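Local structure of small nuclear ribonucleoprotein homolog (1M5Q) at residues V13-S18 with R57-I62; L9-Q14 with S64-I69; G20-G25 with S42-E47. The protein is an archaeal Sm-like protein that assembles into a ring-based 14-mer and, as in other members of its family, probably binds RNA. One frame throughout, in Å; residues are numbered along the deposited sequence.

Contact 1: residues V13-S18 with R57-I62; sequences VQVVLS and RYIVHI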
loop_
_atom_site.group_PDB
_atom_site.type_symbol
_atom_site.label_atom_id
_atom_site.label_comp_id
_atom_site.label_asym_id
_atom_site.label_seq_id
_atom_site.Cartn_x
_atom_site.Cartn_y
_atom_site.Cartn_z
ATOM N N VAL H 13 15.470 -6.408 -24.777
ATOM C CA VAL H 13 15.110 -7.141 -23.577
ATOM C C VAL H 13 13.741 -7.724 -23.875
ATOM O O VAL H 13 13.106 -7.421 -24.909
ATOM C CB VAL H 13 14.934 -6.207 -22.348
ATOM C CG1 VAL H 13 16.280 -5.425 -22.019
ATOM C CG2 VAL H 13 13.854 -5.217 -22.652
ATOM N N GLN H 14 13.301 -8.554 -22.965
ATOM C CA GLN H 14 11.980 -9.166 -23.025
ATOM C C GLN H 14 11.302 -8.855 -21.674
ATOM O O GLN H 14 11.930 -8.988 -20.611
ATOM C CB GLN H 14 12.174 -10.658 -23.210
ATOM C CG GLN H 14 11.192 -11.522 -22.606
ATOM C CD GLN H 14 11.412 -12.968 -22.989
ATOM O OE1 GLN H 14 11.585 -13.848 -22.112
ATOM N NE2 GLN H 14 11.415 -13.235 -24.291
ATOM N N VAL H 15 10.036 -8.443 -21.697
ATOM C CA VAL H 15 9.331 -8.163 -20.461
ATOM C C VAL H 15 8.118 -9.083 -20.357
ATOM O O VAL H 15 7.231 -9.080 -21.249
ATOM C CB VAL H 15 8.861 -6.650 -20.388
ATOM C CG1 VAL H 15 8.273 -6.371 -19.032
ATOM C CG2 VAL H 15 10.072 -5.678 -20.621
ATOM N N VAL H 16 8.054 -9.843 -19.255
ATOM C CA VAL H 16 6.966 -10.794 -19.027
ATOM C C VAL H 16 5.939 -10.210 -18.086
ATOM O O VAL H 16 6.255 -9.823 -16.960
ATOM C CB VAL H 16 7.535 -12.139 -18.491
ATOM C CG1 VAL H 16 6.396 -13.133 -18.200
ATOM C CG2 VAL H 16 8.522 -12.722 -19.532
ATOM N N LEU H 17 4.693 -10.145 -18.543
ATOM C CA LEU H 17 3.640 -9.544 -17.786
ATOM C C LEU H 17 2.710 -10.537 -17.110
ATOM O O LEU H 17 2.540 -11.655 -17.591
ATOM C CB LEU H 17 2.854 -8.576 -18.695
ATOM C CG LEU H 17 3.675 -7.649 -19.653
ATOM C CD1 LEU H 17 2.734 -6.594 -20.288
ATOM C CD2 LEU H 17 4.801 -6.903 -18.901
ATOM N N SER H 18 2.104 -10.118 -15.996
ATOM C CA SER H 18 1.218 -11.015 -15.261
ATOM C C SER H 18 -0.063 -11.371 -16.018
ATOM O O SER H 18 -0.741 -12.328 -15.623
ATOM C CB SER H 18 0.857 -10.453 -13.852
ATOM O OG SER H 18 0.195 -9.189 -13.915
ATOM N N ARG H 57 3.492 -2.382 -11.945
ATOM C CA ARG H 57 2.701 -3.348 -11.180
ATOM C C ARG H 57 2.430 -4.694 -11.876
ATOM O O ARG H 57 2.164 -5.710 -11.199
ATOM C CB ARG H 57 1.352 -2.727 -10.790
ATOM C CG ARG H 57 1.357 -2.015 -9.449
ATOM C CD ARG H 57 0.017 -1.256 -9.230
ATOM N NE ARG H 57 0.127 0.041 -9.892
ATOM C CZ ARG H 57 0.477 1.162 -9.266
ATOM N NH1 ARG H 57 0.714 1.136 -7.962
ATOM N NH2 ARG H 57 0.631 2.295 -9.954
ATOM N N TYR H 58 2.476 -4.700 -13.213
ATOM C CA TYR H 58 2.194 -5.921 -13.983
ATOM C C TYR H 58 3.405 -6.663 -14.538
ATOM O O TYR H 58 3.244 -7.705 -15.241
ATOM C CB TYR H 58 1.204 -5.581 -15.121
ATOM C CG TYR H 58 -0.192 -5.346 -14.561
ATOM C CD1 TYR H 58 -0.645 -4.060 -14.272
ATOM C CD2 TYR H 58 -1.015 -6.426 -14.227
ATOM C CE1 TYR H 58 -1.886 -3.842 -13.673
ATOM C CE2 TYR H 58 -2.284 -6.232 -13.618
ATOM C CZ TYR H 58 -2.704 -4.927 -13.349
ATOM O OH TYR H 58 -3.927 -4.707 -12.784
ATOM N N ILE H 59 4.605 -6.164 -14.212
ATOM C CA ILE H 59 5.841 -6.775 -14.701
ATOM C C ILE H 59 6.305 -7.868 -13.771
ATOM O O ILE H 59 6.559 -7.600 -12.567
ATOM C CB ILE H 59 6.989 -5.746 -14.848
ATOM C CG1 ILE H 59 6.565 -4.636 -15.815
ATOM C CG2 ILE H 59 8.238 -6.440 -15.413
ATOM C CD1 ILE H 59 7.542 -3.447 -15.988
ATOM N N VAL H 60 6.432 -9.090 -14.315
ATOM C CA VAL H 60 6.854 -10.207 -13.504
ATOM C C VAL H 60 8.352 -10.237 -13.498
ATOM O O VAL H 60 8.980 -10.417 -12.457
ATOM C CB VAL H 60 6.311 -11.569 -14.044
ATOM C CG1 VAL H 60 6.724 -12.671 -13.072
ATOM C CG2 VAL H 60 4.765 -11.510 -14.222
ATOM N N HIS H 61 8.950 -10.077 -14.664
ATOM C CA HIS H 61 10.363 -10.028 -14.770
ATOM C C HIS H 61 10.772 -9.486 -16.119
ATOM O O HIS H 61 9.964 -9.381 -17.022
ATOM C CB HIS H 61 11.009 -11.399 -14.483
ATOM C CG HIS H 61 10.621 -12.485 -15.429
ATOM N ND1 HIS H 61 9.522 -13.300 -15.227
ATOM C CD2 HIS H 61 11.218 -12.928 -16.557
ATOM C CE1 HIS H 61 9.464 -14.204 -16.194
ATOM N NE2 HIS H 61 10.484 -13.999 -17.014
ATOM N N ILE H 62 12.050 -9.154 -16.219
ATOM C CA ILE H 62 12.693 -8.595 -17.393
ATOM C C ILE H 62 13.930 -9.486 -17.641
ATOM O O ILE H 62 14.747 -9.727 -16.733
ATOM C CB ILE H 62 13.196 -7.166 -17.098
ATOM C CG1 ILE H 62 12.057 -6.331 -16.515
ATOM C CG2 ILE H 62 13.820 -6.540 -18.354
ATOM C CD1 ILE H 62 11.150 -5.851 -17.481
#
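Val16 lies against the flat side of the His61 imidazole: its CB stands over one face, 3.8 Å from the ring centroid and nearer the rim than the middle, while Val16 CG2 comes within 3.4 Å of His61 NE2. The ring is folded over its neighbour because CG of His61 sits between its own backbone N and carbonyl carbon (chi1 62°), which makes the two side chains run side by side. A branched, apolar valine suits this place, giving the ring a compact CH-pi partner.

The backbones of the two strands pair in antiparallel fashion. Val16 N donates to His61 O, and Val16 O receives Val60 N at 2.8 Å, so that Val60 and His61 together face the single residue Val16. This is a classic beta bulge, and it moves the register by one before Leu17 pairs with Ile59. Just past the end of strand 12-17, Ser18 N still reaches Tyr58 O at 2.8 Å. Ser18 OG lies at the edge of the Tyr58 ring, but its hydrogen bond goes to Tyr58 OH of a neighbouring subunit.

On the other face of the sheet the residues are aliphatic. Both methyls of Val15 press tightly on CD1 of Ile62, and Val15 CG1 also meets CG2 of Ile59 at 3.6 Å.

Strand 22-30 flanks 12-17 on its far side, Ile54 of strand 48-54 and Leu38 of strand 36-42 cover the aliphatic face, and His61 and Ile62 pair with a strand of a neighbouring subunit, carrying the sheet across the interface.

Contact 2: residues L9-Q14 with S64-I69; sequences LGREVQ and STERRI
Arg11 turns its bent side chain to the carboxylate of Glu66 and grips it side-on, both NE and NH2 converging on OE1; the distance from Arg11 NH2 to Glu66 OE1 is 2.8 Å. OE1 lies at the guanidinium edge, nearly in its plane, and takes both donors on its syn side from the same face of the carboxylate, the two planes being 32° apart. Without the guanidinium, as with an alanine here, Glu66 would probably lose its main countercharge, and Glu91 of a neighbouring subunit its salt bridge to Arg11 NH1. Glu66 OE2 also receives a weak bond from Glu12 N, 3.4 Å long.

Glu12 begins strand 12-17 of the Sm fold, here meeting the chain as it leaves strand 59-64 for helix 71-81. Glu12 O accepts a weak bond from Thr65 OG1 at 2.9 Å and a further hydrogen bond from a water, which also accepts weakly from Thr65 N. A chi1 of 42° brings Thr65 OG1 there and sets it across the Glu12 side chain, 3.2 Å from Glu12 CG. Val13 forms a non-hydrogen-bonded antiparallel pair with Ser64. At Gln14 the aliphatic CB meets the methyl CG2 of Thr65 at 3.6 Å.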
loop_
_atom_site.group_PDB
_atom_site.type_symbol
_atom_site.label_atom_id
_atom_site.label_comp_id
_atom_site.label_asym_id
_atom_site.label_seq_id
_atom_site.Cartn_x
_atom_site.Cartn_y
_atom_site.Cartn_z
ATOM N N LEU H 9 19.982 0.466 -21.826
ATOM C CA LEU H 9 19.289 1.324 -22.767
ATOM C C LEU H 9 19.794 1.079 -24.208
ATOM O O LEU H 9 21.032 1.062 -24.478
ATOM C CB LEU H 9 19.496 2.816 -22.427
ATOM C CG LEU H 9 18.818 3.260 -21.118
ATOM C CD1 LEU H 9 19.226 4.724 -20.777
ATOM C CD2 LEU H 9 17.311 3.067 -21.209
ATOM N N GLY H 10 18.839 0.925 -25.128
ATOM C CA GLY H 10 19.166 0.654 -26.520
ATOM C C GLY H 10 19.328 -0.852 -26.775
ATOM O O GLY H 10 19.419 -1.291 -27.918
ATOM N N ARG H 11 19.366 -1.664 -25.716
ATOM C CA ARG H 11 19.549 -3.090 -25.927
ATOM C C ARG H 11 18.191 -3.760 -25.857
ATOM O O ARG H 11 17.265 -3.264 -25.239
ATOM C CB ARG H 11 20.476 -3.712 -24.868
ATOM C CG ARG H 11 21.783 -2.964 -24.674
ATOM C CD ARG H 11 22.669 -3.090 -25.898
ATOM N NE ARG H 11 23.355 -4.383 -25.973
ATOM C CZ ARG H 11 24.512 -4.670 -25.380
ATOM N NH1 ARG H 11 25.163 -3.780 -24.630
ATOM N NH2 ARG H 11 25.058 -5.854 -25.573
ATOM N N GLU H 12 18.111 -4.913 -26.489
ATOM C CA GLU H 12 16.910 -5.703 -26.569
ATOM C C GLU H 12 16.678 -6.506 -25.304
ATOM O O GLU H 12 17.568 -7.173 -24.804
ATOM C CB GLU H 12 16.999 -6.661 -27.768
ATOM C CG GLU H 12 15.750 -7.470 -27.881
ATOM C CD GLU H 12 15.455 -7.954 -29.304
ATOM O OE1 GLU H 12 15.193 -7.111 -30.219
ATOM O OE2 GLU H 12 15.479 -9.190 -29.490
ATOM N N VAL H 13 15.470 -6.408 -24.777
ATOM C CA VAL H 13 15.110 -7.141 -23.577
ATOM C C VAL H 13 13.741 -7.724 -23.875
ATOM O O VAL H 13 13.106 -7.421 -24.909
ATOM C CB VAL H 13 14.934 -6.207 -22.348
ATOM C CG1 VAL H 13 16.280 -5.425 -22.019
ATOM C CG2 VAL H 13 13.854 -5.217 -22.652
ATOM N N GLN H 14 13.301 -8.554 -22.965
ATOM C CA GLN H 14 11.980 -9.166 -23.025
ATOM C C GLN H 14 11.302 -8.855 -21.674
ATOM O O GLN H 14 11.930 -8.988 -20.611
ATOM C CB GLN H 14 12.174 -10.658 -23.210
ATOM C CG GLN H 14 11.192 -11.522 -22.606
ATOM C CD GLN H 14 11.412 -12.968 -22.989
ATOM O OE1 GLN H 14 11.585 -13.848 -22.112
ATOM N NE2 GLN H 14 11.415 -13.235 -24.291
ATOM N N SER H 64 17.292 -10.324 -20.344
ATOM C CA SER H 64 18.168 -9.868 -21.425
ATOM C C SER H 64 17.971 -10.955 -22.484
ATOM O O SER H 64 17.787 -12.129 -22.183
ATOM C CB SER H 64 19.617 -9.894 -20.989
ATOM O OG SER H 64 19.891 -11.258 -20.697
ATOM N N THR H 65 18.020 -10.586 -23.729
ATOM C CA THR H 65 17.778 -11.583 -24.742
ATOM C C THR H 65 18.990 -11.850 -25.611
ATOM O O THR H 65 18.951 -12.753 -26.454
ATOM C CB THR H 65 16.591 -11.136 -25.589
ATOM O OG1 THR H 65 16.724 -9.744 -25.845
ATOM C CG2 THR H 65 15.283 -11.353 -24.841
ATOM N N GLU H 66 20.051 -11.063 -25.407
ATOM C CA GLU H 66 21.308 -11.210 -26.146
ATOM C C GLU H 66 22.202 -12.247 -25.455
ATOM O O GLU H 66 22.437 -12.228 -24.242
ATOM C CB GLU H 66 22.025 -9.835 -26.257
ATOM C CG GLU H 66 21.262 -8.826 -27.182
ATOM C CD GLU H 66 21.819 -7.363 -27.176
ATOM O OE1 GLU H 66 23.041 -7.182 -27.003
ATOM O OE2 GLU H 66 21.020 -6.407 -27.383
ATOM N N ARG H 67 22.663 -13.207 -26.222
ATOM C CA ARG H 67 23.546 -14.213 -25.663
ATOM C C ARG H 67 24.890 -13.509 -25.484
ATOM O O ARG H 67 25.150 -12.548 -26.179
ATOM C CB ARG H 67 23.715 -15.364 -26.659
ATOM C CG ARG H 67 23.915 -16.692 -25.989
ATOM C CD ARG H 67 24.318 -17.731 -27.005
ATOM N NE ARG H 67 23.368 -17.796 -28.108
ATOM C CZ ARG H 67 23.557 -18.550 -29.187
ATOM N NH1 ARG H 67 24.663 -19.295 -29.292
ATOM N NH2 ARG H 67 22.645 -18.563 -30.161
ATOM N N ARG H 68 25.730 -13.991 -24.576
ATOM C CA ARG H 68 27.060 -13.409 -24.376
ATOM C C ARG H 68 27.998 -13.865 -25.537
ATOM O O ARG H 68 27.778 -14.883 -26.144
ATOM C CB ARG H 68 27.688 -13.893 -23.059
ATOM C CG ARG H 68 27.129 -13.269 -21.751
ATOM C CD ARG H 68 27.156 -11.746 -21.776
ATOM N NE ARG H 68 26.775 -11.168 -20.484
ATOM C CZ ARG H 68 26.830 -9.856 -20.205
ATOM N NH1 ARG H 68 27.245 -8.972 -21.127
ATOM N NH2 ARG H 68 26.527 -9.431 -18.988
ATOM N N ILE H 69 29.030 -13.081 -25.811
ATOM C CA ILE H 69 30.011 -13.402 -26.848
ATOM C C ILE H 69 30.754 -14.729 -26.624
ATOM O O ILE H 69 31.252 -15.005 -25.519
ATOM C CB ILE H 69 31.072 -12.253 -26.917
ATOM C CG1 ILE H 69 30.420 -11.018 -27.581
ATOM C CG2 ILE H 69 32.297 -12.675 -27.726
ATOM C CD1 ILE H 69 31.255 -9.720 -27.424
HETATM O O HOH W 1 20.022 -7.922 -23.703
#

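Contact 3: residues G20-G25 with S42-E47; sequences GEVYKG and SNKAGE
Tyr23 and Asn43 lie side by side and point the same way, with the aliphatic part of the asparagine over the aromatic ring. The backbone at Asn43 puts its CB above one face, 3.9 Å from the centroid of the Tyr23 ring and displaced toward CE1 and CZ. The amide plane is turned 57° from the ring, and Asn43 ND2 gives a nearly straight hydrogen bond to Tyr23 OH (3.2 Å, 167° at the hydrogen) that leaves close to the amide plane. CG of Asn43 lies between its backbone N and carbonyl carbon (chi1 52°), a torsion that swings the amide so that ND2 comes to the phenol oxygen. The same ND2 also donates to the anti lone pair of Glu47 OE2, while OD1 accepts from Glu47 N, so the amide spans the turn as well as reaching across the contact. Glu21 OE1 sits unusually close to Tyr23 OH, in a modelled bond whose exact length is doubtful. A tyrosine suits the place because its hydroxyl accepts the bond from Asn43 ND2, which a bare ring could not.

The backbones join one residue further on. Lys24 and Ser42 form a hydrogen-bonded antiparallel pair, Lys24 N to Ser42 O and Ser42 N to Lys24 O, each 3.0 Å. Towards the turn, direct N-H bonds between the backbones give way to a CA-H...O contact from Asn43 CA to Val22 O, and a water bridges Val22 N and Lys44 N, accepting from both at 2.9 Å. Val22 is covered by the aliphatic run of Lys44; the two side chains cross obliquely, Lys44 CE 4.0 Å from Val22 CB, a fitting use of a long side chain at the surface.

Asn43 to Gly46 make a type I turn, with Gly46 in a left-handed conformation suited to glycine. Residues 42-47 are the hairpin connection between strands 36-42 and 48-54, and they pack on the start of strand 22-30 in the Sm fold's strongly bent antiparallel sheet.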
loop_
_atom_site.group_PDB
_atom_site.type_symbol
_atom_site.label_atom_id
_atom_site.label_comp_id
_atom_site.label_asym_id
_atom_site.label_seq_id
_atom_site.Cartn_x
_atom_site.Cartn_y
_atom_site.Cartn_z
ATOM N N GLY H 20 -0.004 -12.661 -18.786
ATOM C CA GLY H 20 0.406 -13.664 -19.732
ATOM C C GLY H 20 1.090 -13.126 -20.980
ATOM O O GLY H 20 1.648 -13.921 -21.755
ATOM N N GLU H 21 1.102 -11.810 -21.223
ATOM C CA GLU H 21 1.803 -11.377 -22.444
ATOM C C GLU H 21 3.291 -11.254 -22.212
ATOM O O GLU H 21 3.763 -11.108 -21.062
ATOM C CB GLU H 21 1.310 -10.042 -22.943
ATOM C CG GLU H 21 -0.167 -9.952 -23.319
ATOM C CD GLU H 21 -0.511 -8.542 -23.830
ATOM O OE1 GLU H 21 -0.361 -8.256 -25.041
ATOM O OE2 GLU H 21 -0.913 -7.700 -23.011
ATOM N N VAL H 22 4.037 -11.334 -23.311
ATOM C CA VAL H 22 5.480 -11.207 -23.292
ATOM C C VAL H 22 5.886 -10.215 -24.379
ATOM O O VAL H 22 5.599 -10.468 -25.563
ATOM C CB VAL H 22 6.151 -12.596 -23.563
ATOM C CG1 VAL H 22 7.670 -12.397 -23.642
ATOM C CG2 VAL H 22 5.807 -13.603 -22.421
ATOM N N TYR H 23 6.492 -9.075 -24.041
ATOM C CA TYR H 23 6.913 -8.128 -25.089
ATOM C C TYR H 23 8.424 -8.089 -25.224
ATOM O O TYR H 23 9.147 -7.993 -24.236
ATOM C CB TYR H 23 6.450 -6.672 -24.832
ATOM C CG TYR H 23 4.979 -6.430 -25.106
ATOM C CD1 TYR H 23 4.554 -5.956 -26.346
ATOM C CD2 TYR H 23 4.025 -6.860 -24.206
ATOM C CE1 TYR H 23 3.202 -5.946 -26.676
ATOM C CE2 TYR H 23 2.669 -6.866 -24.520
ATOM C CZ TYR H 23 2.268 -6.421 -25.765
ATOM O OH TYR H 23 0.956 -6.564 -26.138
ATOM N N LYS H 24 8.906 -8.093 -26.445
ATOM C CA LYS H 24 10.329 -8.083 -26.655
ATOM C C LYS H 24 10.644 -6.813 -27.452
ATOM O O LYS H 24 9.971 -6.515 -28.431
ATOM C CB LYS H 24 10.713 -9.345 -27.443
ATOM C CG LYS H 24 12.210 -9.516 -27.648
ATOM C CD LYS H 24 12.582 -10.850 -28.363
ATOM C CE LYS H 24 14.096 -11.166 -28.217
ATOM N NZ LYS H 24 14.661 -12.241 -29.177
ATOM N N GLY H 25 11.635 -6.036 -27.047
ATOM C CA GLY H 25 11.930 -4.845 -27.839
ATOM C C GLY H 25 13.139 -4.141 -27.266
ATOM O O GLY H 25 13.761 -4.659 -26.361
ATOM N N SER H 42 7.332 -6.228 -29.878
ATOM C CA SER H 42 6.284 -7.064 -30.383
ATOM C C SER H 42 5.954 -8.110 -29.307
ATOM O O SER H 42 6.818 -8.468 -28.495
ATOM C CB SER H 42 6.730 -7.695 -31.688
ATOM O OG SER H 42 7.843 -8.501 -31.450
ATOM N N ASN H 43 4.706 -8.573 -29.295
ATOM C CA ASN H 43 4.239 -9.582 -28.334
ATOM C C ASN H 43 4.305 -10.950 -29.017
ATOM O O ASN H 43 4.785 -11.046 -30.153
ATOM C CB ASN H 43 2.821 -9.247 -27.917
ATOM C CG ASN H 43 1.892 -9.026 -29.105
ATOM O OD1 ASN H 43 2.086 -9.602 -30.169
ATOM N ND2 ASN H 43 0.886 -8.190 -28.925
ATOM N N LYS H 44 3.794 -12.003 -28.389
ATOM C CA LYS H 44 3.935 -13.327 -29.033
ATOM C C LYS H 44 2.976 -13.491 -30.194
ATOM O O LYS H 44 3.208 -14.308 -31.059
ATOM C CB LYS H 44 3.732 -14.501 -28.052
ATOM C CG LYS H 44 4.798 -14.640 -26.951
ATOM C CD LYS H 44 6.100 -15.205 -27.440
ATOM C CE LYS H 44 7.069 -15.353 -26.272
ATOM N NZ LYS H 44 8.371 -16.073 -26.576
ATOM N N ALA H 45 1.898 -12.737 -30.198
ATOM C CA ALA H 45 0.976 -12.821 -31.309
ATOM C C ALA H 45 1.569 -12.128 -32.562
ATOM O O ALA H 45 0.927 -12.066 -33.597
ATOM C CB ALA H 45 -0.350 -12.190 -30.912
ATOM N N GLY H 46 2.799 -11.627 -32.495
ATOM C CA GLY H 46 3.339 -10.961 -33.677
ATOM C C GLY H 46 3.010 -9.477 -33.887
ATOM O O GLY H 46 3.526 -8.875 -34.824
ATOM N N GLU H 47 2.191 -8.871 -33.020
ATOM C CA GLU H 47 1.876 -7.453 -33.198
ATOM C C GLU H 47 3.100 -6.623 -32.846
ATOM O O GLU H 47 3.886 -7.021 -31.997
ATOM C CB GLU H 47 0.715 -7.047 -32.312
ATOM C CG GLU H 47 -0.570 -7.818 -32.597
ATOM C CD GLU H 47 -1.576 -7.621 -31.491
ATOM O OE1 GLU H 47 -2.776 -7.536 -31.783
ATOM O OE2 GLU H 47 -1.185 -7.568 -30.309
HETATM O O HOH W 2 2.625 -12.153 -25.762
HETATM O O HOH W 3 7.506 -11.487 -27.308
#

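How the contacts relate
All three contacts belong to the five-stranded antiparallel sheet of the Sm fold or its immediate exit. Contacts 1 and 2 share Val13 and Gln14 on strand 12-17, their centres about 15 Å apart; the centre of contact 3 lies about 11 Å from that of contact 1 and about 16 Å from that of contact 2. Along the chain, the two segments of contact 3 fall between those of each other contact. Strand 22-30 joins them: Val15 N and Val13 N approach Tyr23 O and Gly25 O, and Glu12 forms a salt bridge with Lys24. Contact 1 joins the last strand to the sheet at the edge where a neighbouring subunit continues it, contact 2 leads toward the C-terminal region, and contact 3 lies at the surface.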